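Local coordinates for protein GLB-12 (Caenorhabditis elegans, PDB 4BJA) that binds heme b as a globin with a six-coordinate iron, and takes part in redox signalling needed for reproduction, at residues A[42-47]-A[99-104]; A[64-69]-A[145-150]; A[123-128]-A[208-213]. The protein carries 1 engineered substitution. All blocks are in the same frame, centred on the assembly; numbering follows the deposited sequence. Where two conformers were deposited one is given.

Interaction 1 (A[42-47]-A[99-104]); sequences ETWQRL and FMEQLT. With HEM (protoporphyrin IX containing Fe), chain B.
The packing of the first long helix of the globin fold, 34-46, on the distal helix, 87-108, is carried here by Trp44, which lies against Met100, Glu101 and Thr104. The two short helical segments run roughly antiparallel, at 141°, with their axes 10.6 Å apart at closest approach. With CG anti to the backbone N (chi1 174°), the indole is carried out across the gap. Its NE1 donates to Glu101 OE1 at 3.0 Å, the oxygen lying near the ring plane and met nearly along its C-O axis, although the bond is bent, N-H...O 145°. The other carboxylate oxygen, OE2, forms a salt bridge with Arg41, so both carboxylate oxygens of Glu101 are held. Thr104 brings OG1 over one face of the indole, 3.6 Å from CD1, while bonding back to Met100 O at 2.9 Å. At the far rim, Met100 CB touches Trp44 CH2 at 3.7 Å in an off-centre CH-pi contact. On the heme side of the same helix, Phe99 lays a ring face on the heme methyl CMB. Helix 87-108, which also carries the axial ligand His92, is the distal (E) helix of a globin, with helix 34-46 packed on its outer side.

Interaction 2 (A[64-69]-A[145-150]); sequences DIEPDL and FEIVIN. With HEM (protoporphyrin IX containing Fe), chain B.
Glu66 and Ile147 meet at about a right angle, the acid laid on the branched end of the isoleucine without a polar bond between them. Glu66 OE1 sits 3.7 Å from Ile147 CD1, and CB and CG of the glutamate rest on the other branch, CG2, with CB 3.9 Å away. A bend at chi2 (68°) turns the carboxylate across the isoleucine, where OE1 lies near both CD1 and CG2. Nearer the heme, Leu69 CD1 touches Val148 CG2 more loosely, at 4.3 Å.

Both of these residues go on to the porphyrin. Val148 presses CB against the vinyl carbon CBB at 3.5 Å and sets CG2 3.6 Å from the methyl carbon CMC, while Leu69 CD2 lies 3.9 Å from CAC of the next vinyl. Phe145 brings its ring edge to the meso carbon CHC, and Ile149 CG1 leans on CBB as well.

A type I turn from Glu66 to Leu69, closed by Leu69 N to Glu66 O at 3.1 Å, brings the two contact residues together across the turn that follows helix 50-65. An alanine here in place of Glu66 would keep CB against CG2 but is likely to strip Ile147 CD1 of the carboxylate that lies on it and open a gap next to Lys142 and Tyr144, which also touch the glutamate. Around this corner, Phe58 and Ile61 of helix 50-65 cover Val148, and on the other side of helix 144-160, helix 185-214 packs Leu196 and Ile200 on Ile149.

Interaction 3 (A[123-128]-A[208-213]); sequences TGRSHV and ELERAK. With HEM (protoporphyrin IX containing Fe), chain B; SO4 (sulfate ion), chain C.
Glu210 and Arg211 are the points where helix 185-214 meets Arg125 and Val128, on the proximal (F) side of the heme. At Glu208, OE2 forms a salt bridge with Arg211 NH2 at 3.0 Å; the oxygen lies in the guanidinium plane, but the arginine comes from above the carboxylate plane. Leu209 points CD2 at a sulfate ion, probably from the crystallisation liquor, that Arg125 NH1 holds through its O2 at 3.2 Å in a fairly straight bond (161°); Arg121 binds the same ion.

Glu210 CG sits 3.7 Å from Val128 CG2, and the same carbon lies against the backbone oxygen of Arg125. A chi1 of 177° swings CG away from the backbone N and onto Val128, and the bend at chi2 turns the carboxylate toward Arg125. The carboxylate crosses the Arg125 side chain obliquely, with OE1 near CD; OE1 and NE stay 4.6 Å apart, too far for a salt bridge, and OE2 bonds to Gln214 instead. At Arg211 the backbone N and CB border the two methyls of Val128, while the guanidinium leads off to the carbonyls of Glu134 and Gln137. Ala212 and Lys213 then face Ala212 of the second subunit.

The residue before Val128, His127, binds the iron through NE2 at 2.0 Å, with His92 as the other axial ligand, and ND1 gives an almost straight bond (173°) to Thr123 O, 2.8 Å away. The ND1 bond helps fix the turn of the imidazole; the same carbonyl takes His127 N from its opposite face. Ser126 OG approaches the propionate O1A. A histidine on the metal, tied through ND1 to the carbonyl four residues earlier and backed by the last long helix, is the proximal site of a globin.

Each of the three interactions has a residue on the heme, interaction 1 only through Phe99. Their centres are 19 to 25 Å apart, the nearest pair being interactions 2 and 3. Along the chain, interaction 1 closes before interaction 3 opens, whereas interaction 2 crosses both, because its segments alternate with theirs. Helices 87-108 and 113-126 follow each other and join interaction 1 to interaction 3, where Phe99 CE2 packs on Thr123 OG1 at 3.5 Å. Phe145 of 145-150 likewise packs on His127. The distal helix, the proximal histidine and helix 144-160 therefore close on the porphyrin from different parts of the sequence, while interaction 3 also borders the subunit interface.

Interaction 1 (A[42-47]-A[99-104])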
# COMPACT_ATOMS: atom_id res chain seq x y z
N GLU A 42 -7.63 4.52 -20.69
CA GLU A 42 -8.58 5.00 -21.73
C GLU A 42 -9.18 6.35 -21.33
O GLU A 42 -9.27 7.23 -22.17
CB GLU A 42 -9.67 3.97 -21.97
CG GLU A 42 -9.16 2.70 -22.64
CD GLU A 42 -10.27 1.82 -23.20
OE1 GLU A 42 -11.39 1.83 -22.64
OE2 GLU A 42 -10.03 1.08 -24.19
N THR A 43 -9.55 6.50 -20.06
CA THR A 43 -10.07 7.80 -19.61
C THR A 43 -9.03 8.93 -19.70
O THR A 43 -9.38 10.04 -20.07
CB THR A 43 -10.72 7.74 -18.23
OG1 THR A 43 -9.79 7.19 -17.31
CG2 THR A 43 -11.99 6.87 -18.28
N TRP A 44 -7.78 8.67 -19.33
CA TRP A 44 -6.74 9.65 -19.47
C TRP A 44 -6.54 10.03 -20.94
O TRP A 44 -6.35 11.22 -21.28
CB TRP A 44 -5.45 9.11 -18.87
CG TRP A 44 -4.23 10.00 -19.07
CD1 TRP A 44 -3.25 9.86 -20.02
CD2 TRP A 44 -3.84 11.12 -18.26
NE1 TRP A 44 -2.30 10.83 -19.87
CE2 TRP A 44 -2.64 11.63 -18.81
CE3 TRP A 44 -4.42 11.77 -17.14
CZ2 TRP A 44 -1.95 12.73 -18.24
CZ3 TRP A 44 -3.75 12.86 -16.61
CH2 TRP A 44 -2.52 13.34 -17.15
N GLN A 45 -6.54 9.02 -21.82
CA GLN A 45 -6.39 9.30 -23.25
C GLN A 45 -7.53 10.08 -23.92
O GLN A 45 -7.30 10.73 -24.94
CB GLN A 45 -6.19 7.98 -23.99
CG GLN A 45 -4.81 7.47 -23.72
CD GLN A 45 -4.48 6.38 -24.66
OE1 GLN A 45 -5.15 5.35 -24.67
NE2 GLN A 45 -3.45 6.59 -25.49
N ARG A 46 -8.74 9.98 -23.37
CA ARG A 46 -9.93 10.69 -23.88
C ARG A 46 -9.73 12.19 -23.72
O ARG A 46 -10.30 12.99 -24.48
CB ARG A 46 -11.16 10.33 -23.06
CG ARG A 46 -11.85 9.02 -23.25
CD ARG A 46 -13.00 9.00 -22.18
NE ARG A 46 -13.75 7.76 -21.88
CZ ARG A 46 -13.72 6.62 -22.58
NH1 ARG A 46 -12.95 6.48 -23.65
NH2 ARG A 46 -14.48 5.59 -22.19
N LEU A 47 -8.94 12.59 -22.73
CA LEU A 47 -8.68 14.02 -22.49
C LEU A 47 -8.05 14.73 -23.69
O LEU A 47 -7.11 14.23 -24.31
CB LEU A 47 -7.77 14.19 -21.28
CG LEU A 47 -8.30 14.39 -19.84
CD1 LEU A 47 -9.77 14.04 -19.55
CD2 LEU A 47 -7.30 13.81 -18.85
N PHE A 99 4.92 11.98 -15.88
CA PHE A 99 4.80 10.91 -14.87
C PHE A 99 3.45 10.24 -14.98
O PHE A 99 3.39 9.00 -14.94
CB PHE A 99 5.01 11.55 -13.50
CG PHE A 99 4.63 10.69 -12.32
CD1 PHE A 99 3.33 10.71 -11.80
CD2 PHE A 99 5.61 9.95 -11.66
CE1 PHE A 99 3.01 9.96 -10.68
CE2 PHE A 99 5.30 9.23 -10.52
CZ PHE A 99 3.99 9.21 -10.04
N MET A 100 2.36 11.02 -15.09
CA MET A 100 1.03 10.43 -15.24
C MET A 100 0.84 9.70 -16.58
O MET A 100 0.18 8.68 -16.65
CB MET A 100 -0.06 11.50 -15.03
CG MET A 100 -0.08 11.99 -13.57
SD MET A 100 -0.63 10.67 -12.47
CE MET A 100 -1.75 9.91 -13.66
N GLU A 101 1.43 10.25 -17.64
CA GLU A 101 1.37 9.66 -18.97
C GLU A 101 2.03 8.27 -18.91
O GLU A 101 1.48 7.27 -19.37
CB GLU A 101 2.13 10.53 -19.96
CG GLU A 101 2.33 9.90 -21.34
CD GLU A 101 1.02 9.55 -22.09
OE1 GLU A 101 -0.12 9.96 -21.72
OE2 GLU A 101 1.15 8.86 -23.12
N GLN A 102 3.20 8.23 -18.33
CA GLN A 102 3.99 6.97 -18.30
C GLN A 102 3.31 5.97 -17.38
O GLN A 102 3.20 4.75 -17.69
CB GLN A 102 5.33 7.24 -17.67
CG GLN A 102 6.36 8.04 -18.39
CD GLN A 102 7.59 8.14 -17.47
OE1 GLN A 102 7.79 9.14 -16.76
NE2 GLN A 102 8.35 7.06 -17.40
N LEU A 103 2.88 6.47 -16.22
CA LEU A 103 2.30 5.57 -15.20
C LEU A 103 1.00 4.95 -15.74
O LEU A 103 0.79 3.73 -15.63
CB LEU A 103 2.06 6.37 -13.88
CG LEU A 103 1.48 5.71 -12.68
CD1 LEU A 103 2.21 4.36 -12.36
CD2 LEU A 103 1.61 6.74 -11.52
N THR A 104 0.13 5.75 -16.36
CA THR A 104 -1.15 5.20 -16.87
C THR A 104 -0.88 4.24 -18.04
O THR A 104 -1.55 3.23 -18.17
CB THR A 104 -2.16 6.24 -17.32
OG1 THR A 104 -1.60 7.09 -18.33
CG2 THR A 104 -2.69 7.07 -16.12
CHA HEM B . 10.48 17.07 -9.47
CHB HEM B . 6.36 14.55 -9.77
CHC HEM B . 4.78 16.63 -5.73
CHD HEM B . 8.50 19.69 -5.90
C1A HEM B . 9.53 16.19 -9.85
C2A HEM B . 9.67 15.22 -10.92
C3A HEM B . 8.51 14.53 -10.98
C4A HEM B . 7.62 15.06 -9.96
CMA HEM B . 8.10 13.39 -11.95
CAA HEM B . 10.95 15.03 -11.79
CBA HEM B . 11.55 13.63 -11.60
CGA HEM B . 11.94 13.50 -10.20
O1A HEM B . 12.61 14.43 -9.67
O2A HEM B . 11.51 12.47 -9.61
C1B HEM B . 5.63 14.87 -8.66
C2B HEM B . 4.42 14.19 -8.23
C3B HEM B . 4.00 14.75 -7.14
C4B HEM B . 4.91 15.82 -6.82
CMB HEM B . 3.77 13.00 -8.96
CAB HEM B . 2.75 14.29 -6.34
CBB HEM B . 2.16 15.13 -5.52
C1C HEM B . 5.65 17.62 -5.42
C2C HEM B . 5.52 18.52 -4.30
C3C HEM B . 6.54 19.36 -4.33
C4C HEM B . 7.34 19.05 -5.50
CMC HEM B . 4.38 18.46 -3.25
CAC HEM B . 6.77 20.49 -3.31
CBC HEM B . 8.02 20.90 -3.13
C1D HEM B . 9.31 19.32 -6.91
C2D HEM B . 10.42 20.09 -7.39
C3D HEM B . 11.03 19.27 -8.49
C4D HEM B . 10.24 18.08 -8.57
CMD HEM B . 10.91 21.47 -6.92
CAD HEM B . 12.23 19.65 -9.37
CBD HEM B . 11.65 20.13 -10.72
CGD HEM B . 10.89 21.45 -10.67
O1D HEM B . 11.09 22.28 -9.76
O2D HEM B . 10.08 21.67 -11.58
NA HEM B . 8.25 16.08 -9.28
NB HEM B . 5.93 15.89 -7.76
NC HEM B . 6.78 17.99 -6.12
ND HEM B . 9.22 18.13 -7.64
FE HEM B . 7.56 17.03 -7.73

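Interaction 2 (A[64-69]-A[145-150])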
# COMPACT_ATOMS: atom_id res chain seq x y z
N ASP A 64 -4.47 29.13 -4.98
CA ASP A 64 -5.69 29.09 -4.16
C ASP A 64 -5.60 28.18 -2.96
O ASP A 64 -6.20 28.43 -1.93
CB ASP A 64 -6.91 28.71 -5.03
CG ASP A 64 -7.06 29.58 -6.25
OD1 ASP A 64 -7.02 30.82 -6.14
OD2 ASP A 64 -7.28 29.03 -7.34
N ILE A 65 -4.85 27.09 -3.07
CA ILE A 65 -4.96 26.06 -2.06
C ILE A 65 -3.78 26.04 -1.13
O ILE A 65 -3.95 26.03 0.09
CB ILE A 65 -5.16 24.65 -2.72
CG1 ILE A 65 -6.32 24.66 -3.73
CG2 ILE A 65 -5.34 23.60 -1.62
CD1 ILE A 65 -7.71 24.93 -3.13
N GLU A 66 -2.56 26.01 -1.67
CA GLU A 66 -1.38 25.89 -0.85
C GLU A 66 -0.35 26.92 -1.34
O GLU A 66 0.60 26.59 -2.04
CB GLU A 66 -0.84 24.43 -0.94
CG GLU A 66 0.20 24.05 0.10
CD GLU A 66 -0.32 23.98 1.52
OE1 GLU A 66 -1.48 23.53 1.73
OE2 GLU A 66 0.43 24.41 2.43
N PRO A 67 -0.56 28.19 -0.99
CA PRO A 67 0.32 29.24 -1.52
C PRO A 67 1.76 29.20 -1.02
O PRO A 67 2.62 29.85 -1.65
CB PRO A 67 -0.41 30.55 -1.16
CG PRO A 67 -1.28 30.13 0.04
CD PRO A 67 -1.73 28.75 -0.27
N ASP A 68 2.04 28.46 0.07
CA ASP A 68 3.43 28.18 0.48
C ASP A 68 4.28 27.61 -0.66
O ASP A 68 5.51 27.77 -0.69
CB ASP A 68 3.49 27.19 1.65
CG ASP A 68 3.53 27.86 3.01
OD1 ASP A 68 3.49 29.10 3.08
OD2 ASP A 68 3.63 27.12 4.04
N LEU A 69 3.61 26.95 -1.62
CA LEU A 69 4.30 26.31 -2.75
C LEU A 69 4.75 27.29 -3.82
O LEU A 69 5.54 26.95 -4.69
CB LEU A 69 3.45 25.17 -3.37
CG LEU A 69 3.25 24.00 -2.40
CD1 LEU A 69 2.36 22.93 -3.07
CD2 LEU A 69 4.59 23.37 -1.91
N PHE A 145 2.36 15.62 -0.76
CA PHE A 145 1.93 14.79 -1.86
C PHE A 145 0.43 14.61 -1.81
O PHE A 145 -0.24 14.65 -2.85
CB PHE A 145 2.60 13.41 -1.76
CG PHE A 145 4.10 13.48 -1.75
CD1 PHE A 145 4.78 14.21 -2.75
CD2 PHE A 145 4.83 12.91 -0.69
CE1 PHE A 145 6.18 14.28 -2.72
CE2 PHE A 145 6.21 13.00 -0.66
CZ PHE A 145 6.88 13.68 -1.67
N GLU A 146 -0.09 14.45 -0.59
CA GLU A 146 -1.51 14.35 -0.42
C GLU A 146 -2.23 15.69 -0.79
O GLU A 146 -3.25 15.68 -1.48
CB GLU A 146 -1.80 13.95 1.03
CG GLU A 146 -3.27 13.80 1.31
CD GLU A 146 -3.47 13.45 2.76
OE1 GLU A 146 -3.38 14.36 3.60
OE2 GLU A 146 -3.69 12.26 3.08
N ILE A 147 -1.66 16.82 -0.39
CA ILE A 147 -2.27 18.11 -0.67
C ILE A 147 -2.39 18.29 -2.21
O ILE A 147 -3.44 18.66 -2.75
CB ILE A 147 -1.42 19.23 -0.05
CG1 ILE A 147 -1.61 19.23 1.48
CG2 ILE A 147 -1.80 20.63 -0.69
CD1 ILE A 147 -0.62 20.02 2.30
N VAL A 148 -1.32 17.96 -2.94
CA VAL A 148 -1.33 18.15 -4.39
C VAL A 148 -2.31 17.19 -5.03
O VAL A 148 -3.15 17.57 -5.89
CB VAL A 148 0.11 17.93 -4.95
CG1 VAL A 148 0.09 17.84 -6.47
CG2 VAL A 148 1.03 19.12 -4.51
N ILE A 149 -2.17 15.90 -4.70
CA ILE A 149 -3.00 14.90 -5.39
C ILE A 149 -4.47 15.06 -5.02
O ILE A 149 -5.32 14.85 -5.86
CB ILE A 149 -2.51 13.47 -5.17
CG1 ILE A 149 -1.17 13.37 -5.86
CG2 ILE A 149 -3.56 12.46 -5.71
CD1 ILE A 149 -1.26 13.31 -7.35
N ASN A 150 -4.75 15.54 -3.80
CA ASN A 150 -6.17 15.78 -3.47
C ASN A 150 -6.81 16.84 -4.38
O ASN A 150 -8.01 16.74 -4.69
CB ASN A 150 -6.30 16.20 -2.01
CG ASN A 150 -6.29 15.03 -1.10
OD1 ASN A 150 -6.34 13.89 -1.56
ND2 ASN A 150 -6.29 15.29 0.20
CHA HEM B . 10.48 17.07 -9.47
CHB HEM B . 6.36 14.55 -9.77
CHC HEM B . 4.78 16.63 -5.73
CHD HEM B . 8.50 19.69 -5.90
C1A HEM B . 9.53 16.19 -9.85
C2A HEM B . 9.67 15.22 -10.92
C3A HEM B . 8.51 14.53 -10.98
C4A HEM B . 7.62 15.06 -9.96
CMA HEM B . 8.10 13.39 -11.95
CAA HEM B . 10.95 15.03 -11.79
CBA HEM B . 11.55 13.63 -11.60
CGA HEM B . 11.94 13.50 -10.20
O1A HEM B . 12.61 14.43 -9.67
O2A HEM B . 11.51 12.47 -9.61
C1B HEM B . 5.63 14.87 -8.66
C2B HEM B . 4.42 14.19 -8.23
C3B HEM B . 4.00 14.75 -7.14
C4B HEM B . 4.91 15.82 -6.82
CMB HEM B . 3.77 13.00 -8.96
CAB HEM B . 2.75 14.29 -6.34
CBB HEM B . 2.16 15.13 -5.52
C1C HEM B . 5.65 17.62 -5.42
C2C HEM B . 5.52 18.52 -4.30
C3C HEM B . 6.54 19.36 -4.33
C4C HEM B . 7.34 19.05 -5.50
CMC HEM B . 4.38 18.46 -3.25
CAC HEM B . 6.77 20.49 -3.31
CBC HEM B . 8.02 20.90 -3.13
C1D HEM B . 9.31 19.32 -6.91
C2D HEM B . 10.42 20.09 -7.39
C3D HEM B . 11.03 19.27 -8.49
C4D HEM B . 10.24 18.08 -8.57
CMD HEM B . 10.91 21.47 -6.92
CAD HEM B . 12.23 19.65 -9.37
CBD HEM B . 11.65 20.13 -10.72
CGD HEM B . 10.89 21.45 -10.67
O1D HEM B . 11.09 22.28 -9.76
O2D HEM B . 10.08 21.67 -11.58
NA HEM B . 8.25 16.08 -9.28
NB HEM B . 5.93 15.89 -7.76
NC HEM B . 6.78 17.99 -6.12
ND HEM B . 9.22 18.13 -7.64
FE HEM B . 7.56 17.03 -7.73

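Interaction 3 (A[123-128]-A[208-213])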
# COMPACT_ATOMS: atom_id res chain seq x y z
N THR A 123 10.18 8.21 -7.64
CA THR A 123 9.79 9.64 -7.65
C THR A 123 9.65 10.12 -6.22
O THR A 123 10.12 11.21 -5.87
CB THR A 123 8.51 9.81 -8.48
OG1 THR A 123 8.75 9.32 -9.81
CG2 THR A 123 8.05 11.28 -8.60
N GLY A 124 9.04 9.30 -5.36
CA GLY A 124 8.93 9.62 -3.93
C GLY A 124 10.32 9.85 -3.31
O GLY A 124 10.57 10.88 -2.64
N ARG A 125 11.24 8.92 -3.55
CA ARG A 125 12.60 9.03 -3.01
C ARG A 125 13.32 10.27 -3.51
O ARG A 125 14.06 10.90 -2.75
CB ARG A 125 13.45 7.78 -3.39
CG ARG A 125 12.91 6.49 -2.80
CD ARG A 125 13.97 5.36 -2.85
NE ARG A 125 14.55 5.24 -4.18
CZ ARG A 125 14.06 4.49 -5.17
NH1 ARG A 125 12.96 3.76 -4.99
NH2 ARG A 125 14.69 4.46 -6.34
N SER A 126 13.08 10.64 -4.78
CA SER A 126 13.81 11.72 -5.40
C SER A 126 13.43 13.06 -4.80
O SER A 126 14.21 14.03 -4.83
CB SER A 126 13.55 11.74 -6.89
OG SER A 126 13.92 13.00 -7.42
N HIS A 127 12.23 13.13 -4.26
CA HIS A 127 11.77 14.40 -3.66
C HIS A 127 12.46 14.76 -2.37
O HIS A 127 12.32 15.89 -1.89
CB HIS A 127 10.22 14.40 -3.53
CG HIS A 127 9.52 14.76 -4.81
ND1 HIS A 127 9.39 13.88 -5.86
CD2 HIS A 127 8.93 15.91 -5.23
CE1 HIS A 127 8.76 14.47 -6.87
NE2 HIS A 127 8.49 15.71 -6.51
N VAL A 128 13.20 13.81 -1.78
CA VAL A 128 13.91 14.09 -0.55
C VAL A 128 14.99 15.16 -0.80
O VAL A 128 15.41 15.86 0.12
CB VAL A 128 14.51 12.81 0.04
CG1 VAL A 128 15.40 13.11 1.24
CG2 VAL A 128 13.37 11.82 0.45
N GLU A 208 9.43 8.92 2.97
CA GLU A 208 9.65 8.91 4.40
C GLU A 208 10.87 8.03 4.71
O GLU A 208 11.72 8.38 5.54
CB GLU A 208 8.40 8.44 5.09
CG GLU A 208 8.34 8.77 6.53
CD GLU A 208 8.11 10.27 6.81
OE1 GLU A 208 7.42 10.96 6.04
OE2 GLU A 208 8.59 10.72 7.86
N LEU A 209 10.93 6.90 4.03
CA LEU A 209 12.03 5.95 4.25
C LEU A 209 13.36 6.54 3.80
O LEU A 209 14.39 6.40 4.49
CB LEU A 209 11.74 4.65 3.49
CG LEU A 209 12.81 3.54 3.67
CD1 LEU A 209 13.00 3.17 5.13
CD2 LEU A 209 12.41 2.28 2.87
N GLU A 210 13.36 7.17 2.63
CA GLU A 210 14.57 7.73 2.09
C GLU A 210 15.09 8.86 2.98
O GLU A 210 16.31 8.97 3.23
CB GLU A 210 14.35 8.22 0.67
CG GLU A 210 15.58 8.90 0.02
CD GLU A 210 16.74 7.93 -0.24
OE1 GLU A 210 16.53 6.69 -0.28
OE2 GLU A 210 17.87 8.41 -0.44
N ARG A 211 14.17 9.70 3.46
CA ARG A 211 14.57 10.74 4.39
C ARG A 211 15.15 10.15 5.70
O ARG A 211 16.19 10.63 6.19
CB ARG A 211 13.40 11.69 4.67
CG ARG A 211 13.75 12.71 5.73
CD ARG A 211 12.70 13.80 5.77
NE ARG A 211 11.44 13.30 6.30
CZ ARG A 211 10.36 14.04 6.49
NH1 ARG A 211 10.38 15.35 6.22
NH2 ARG A 211 9.25 13.48 6.96
N ALA A 212 14.51 9.11 6.24
CA ALA A 212 14.98 8.50 7.48
C ALA A 212 16.40 7.93 7.31
O ALA A 212 17.24 8.06 8.20
CB ALA A 212 14.04 7.42 7.98
N LYS A 213 16.65 7.34 6.15
CA LYS A 213 17.96 6.73 5.88
C LYS A 213 19.06 7.77 5.73
O LYS A 213 20.18 7.58 6.23
CB LYS A 213 17.92 5.88 4.62
CG LYS A 213 17.22 4.55 4.80
CD LYS A 213 17.21 3.80 3.49
CE LYS A 213 16.40 2.52 3.55
NZ LYS A 213 16.15 2.06 2.16
CHA HEM B . 10.48 17.07 -9.47
CHB HEM B . 6.36 14.55 -9.77
CHC HEM B . 4.78 16.63 -5.73
CHD HEM B . 8.50 19.69 -5.90
C1A HEM B . 9.53 16.19 -9.85
C2A HEM B . 9.67 15.22 -10.92
C3A HEM B . 8.51 14.53 -10.98
C4A HEM B . 7.62 15.06 -9.96
CMA HEM B . 8.10 13.39 -11.95
CAA HEM B . 10.95 15.03 -11.79
CBA HEM B . 11.55 13.63 -11.60
CGA HEM B . 11.94 13.50 -10.20
O1A HEM B . 12.61 14.43 -9.67
O2A HEM B . 11.51 12.47 -9.61
C1B HEM B . 5.63 14.87 -8.66
C2B HEM B . 4.42 14.19 -8.23
C3B HEM B . 4.00 14.75 -7.14
C4B HEM B . 4.91 15.82 -6.82
CMB HEM B . 3.77 13.00 -8.96
CAB HEM B . 2.75 14.29 -6.34
CBB HEM B . 2.16 15.13 -5.52
C1C HEM B . 5.65 17.62 -5.42
C2C HEM B . 5.52 18.52 -4.30
C3C HEM B . 6.54 19.36 -4.33
C4C HEM B . 7.34 19.05 -5.50
CMC HEM B . 4.38 18.46 -3.25
CAC HEM B . 6.77 20.49 -3.31
CBC HEM B . 8.02 20.90 -3.13
C1D HEM B . 9.31 19.32 -6.91
C2D HEM B . 10.42 20.09 -7.39
C3D HEM B . 11.03 19.27 -8.49
C4D HEM B . 10.24 18.08 -8.57
CMD HEM B . 10.91 21.47 -6.92
CAD HEM B . 12.23 19.65 -9.37
CBD HEM B . 11.65 20.13 -10.72
CGD HEM B . 10.89 21.45 -10.67
O1D HEM B . 11.09 22.28 -9.76
O2D HEM B . 10.08 21.67 -11.58
NA HEM B . 8.25 16.08 -9.28
NB HEM B . 5.93 15.89 -7.76
NC HEM B . 6.78 17.99 -6.12
ND HEM B . 9.22 18.13 -7.64
FE HEM B . 7.56 17.03 -7.73
S SO4 C . 11.93 1.72 -1.80
O1 SO4 C . 11.61 1.58 -0.38
O2 SO4 C . 11.46 3.04 -2.20
O3 SO4 C . 13.36 1.60 -2.00
O4 SO4 C . 11.26 0.70 -2.62